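Local coordinates for protein fucose-specific lectin (Aleuria aurantia, PDB 6GKE) that binds L-fucose in glycans, preferring the alpha-1,6-linked core fucose of glycoproteins, through sites set between the blades of a six-bladed beta-propeller, at residues F27-L30 with N31-R35. The protein carries 1 engineered substitution. Numbering follows the deposited sequence.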
loop_
_atom_site.group_PDB
_atom_site.type_symbol
_atom_site.label_atom_id
_atom_site.label_comp_id
_atom_site.label_asym_id
_atom_site.label_seq_id
_atom_site.Cartn_x
_atom_site.Cartn_y
_atom_site.Cartn_z
ATOM N N PHE A 27 -0.395 -14.674 2.071
ATOM C CA PHE A 27 -0.162 -13.305 1.666
ATOM C C PHE A 27 1.211 -12.895 2.188
ATOM O O PHE A 27 1.784 -13.572 3.039
ATOM C CB PHE A 27 -1.264 -12.385 2.203
ATOM C CG PHE A 27 -1.311 -12.283 3.710
ATOM C CD1 PHE A 27 -2.042 -13.182 4.475
ATOM C CD2 PHE A 27 -0.602 -11.290 4.370
ATOM C CE1 PHE A 27 -2.064 -13.080 5.861
ATOM C CE2 PHE A 27 -0.624 -11.188 5.753
ATOM C CZ PHE A 27 -1.355 -12.083 6.494
ATOM N N GLN A 28 1.711 -11.761 1.701
ATOM C CA GLN A 28 3.010 -11.278 2.118
ATOM C C GLN A 28 2.845 -10.105 3.083
ATOM O O GLN A 28 1.956 -9.265 2.930
ATOM C CB GLN A 28 3.833 -10.870 0.897
ATOM C CG GLN A 28 5.310 -10.671 1.190
ATOM C CD GLN A 28 6.116 -10.631 -0.083
ATOM O OE1 GLN A 28 5.687 -10.062 -1.093
ATOM N NE2 GLN A 28 7.295 -11.239 -0.049
ATOM N N ASP A 29 3.748 -10.057 4.063
ATOM C CA ASP A 29 3.776 -8.988 5.046
ATOM C C ASP A 29 4.832 -7.942 4.653
ATOM O O ASP A 29 5.537 -8.056 3.646
ATOM C CB ASP A 29 3.946 -9.539 6.465
ATOM C CG ASP A 29 5.305 -10.125 6.814
ATOM O OD1 ASP A 29 6.297 -9.777 6.143
ATOM O OD2 ASP A 29 5.352 -10.924 7.779
ATOM N N LEU A 30 4.919 -6.887 5.467
ATOM C CA LEU A 30 5.793 -5.743 5.166
ATOM C C LEU A 30 7.274 -6.137 5.173
ATOM O O LEU A 30 8.086 -5.446 4.557
ATOM C CB LEU A 30 5.562 -4.630 6.190
ATOM C CG LEU A 30 4.142 -4.083 6.255
ATOM C CD1 LEU A 30 4.037 -3.044 7.355
ATOM C CD2 LEU A 30 3.716 -3.494 4.924
ATOM N N ASN A 31 7.599 -7.230 5.872
ATOM C CA ASN A 31 8.960 -7.731 6.001
ATOM C C ASN A 31 9.315 -8.734 4.902
ATOM O O ASN A 31 10.417 -9.272 4.922
ATOM C CB ASN A 31 9.176 -8.381 7.367
ATOM C CG ASN A 31 9.018 -7.391 8.495
ATOM O OD1 ASN A 31 9.517 -6.274 8.405
ATOM N ND2 ASN A 31 8.311 -7.780 9.541
ATOM N N GLY A 32 8.381 -9.022 3.988
ATOM C CA GLY A 32 8.615 -9.984 2.914
ATOM C C GLY A 32 8.308 -11.429 3.288
ATOM O O GLY A 32 8.485 -12.326 2.460
ATOM N N LYS A 33 7.855 -11.675 4.522
ATOM C CA LYS A 33 7.493 -13.034 4.906
ATOM C C LYS A 33 6.142 -13.400 4.293
ATOM O O LYS A 33 5.293 -12.543 4.081
ATOM C CB LYS A 33 7.421 -13.186 6.424
ATOM C CG LYS A 33 8.674 -12.775 7.176
ATOM C CD LYS A 33 9.927 -13.476 6.730
ATOM C CE LYS A 33 11.142 -12.977 7.484
ATOM N NZ LYS A 33 12.407 -13.297 6.787
ATOM N N ILE A 34 5.959 -14.698 4.036
ATOM C CA ILE A 34 4.683 -15.239 3.624
ATOM C C ILE A 34 3.979 -15.739 4.883
ATOM O O ILE A 34 4.522 -16.584 5.593
ATOM C CB ILE A 34 4.830 -16.371 2.588
ATOM C CG1 ILE A 34 5.682 -15.955 1.387
ATOM C CG2 ILE A 34 3.455 -16.854 2.155
ATOM C CD1 ILE A 34 6.107 -17.105 0.504
ATOM N N ARG A 35 2.791 -15.187 5.141
ATOM C CA ARG A 35 1.979 -15.567 6.276
ATOM C C ARG A 35 0.771 -16.381 5.821
ATOM O O ARG A 35 0.334 -16.302 4.673
ATOM C CB ARG A 35 1.481 -14.328 7.018
ATOM C CG ARG A 35 2.579 -13.515 7.680
ATOM C CD ARG A 35 1.980 -12.371 8.464
ATOM N NE ARG A 35 3.000 -11.548 9.083
ATOM C CZ ARG A 35 2.752 -10.571 9.941
ATOM N NH1 ARG A 35 1.509 -10.342 10.340
ATOM N NH2 ARG A 35 3.750 -9.828 10.386
HETATM O O HOH W 1 7.071 -10.480 9.691
#
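D29 turns its carboxylate back over the hairpin and grips R35 with one oxygen and the turn backbone with the other. Its CG sits between the backbone N and the carbonyl carbon (chi1 71°), which swings OD1 over the turn: K33 N donates to D29 OD1 at 2.9 Å from above the carboxylate plane, and N31 N adds a weak bond. D29 OD2 takes R35 NE on its anti lone pair at 2.8 Å, the core of a salt bridge, while NH2 of R35 reaches the same oxygen only weakly. Carboxylate and guanidinium stand almost perpendicular (89°), so this is no flat two-pronged pairing. A water donates to OD2 and accepts from N31 ND2. The chain of R35, extended from CG to NE, carries the guanidinium to D29, while its CB lies over one face of the F27 ring, offset toward the rim, 4.0 Å from the centroid, as a CH-pi contact; E3 pairs with NH1 beyond. On the opposite face of the sheet, Q28 NE2 bonds G32 O at 3.0 Å, lying above that carbonyl's plane, and also reaches K58 O. G32 N closes on D29 O at 3.0 Å, completing the type I turn of the beta hairpin that joins the two middle strands of a four-stranded propeller blade.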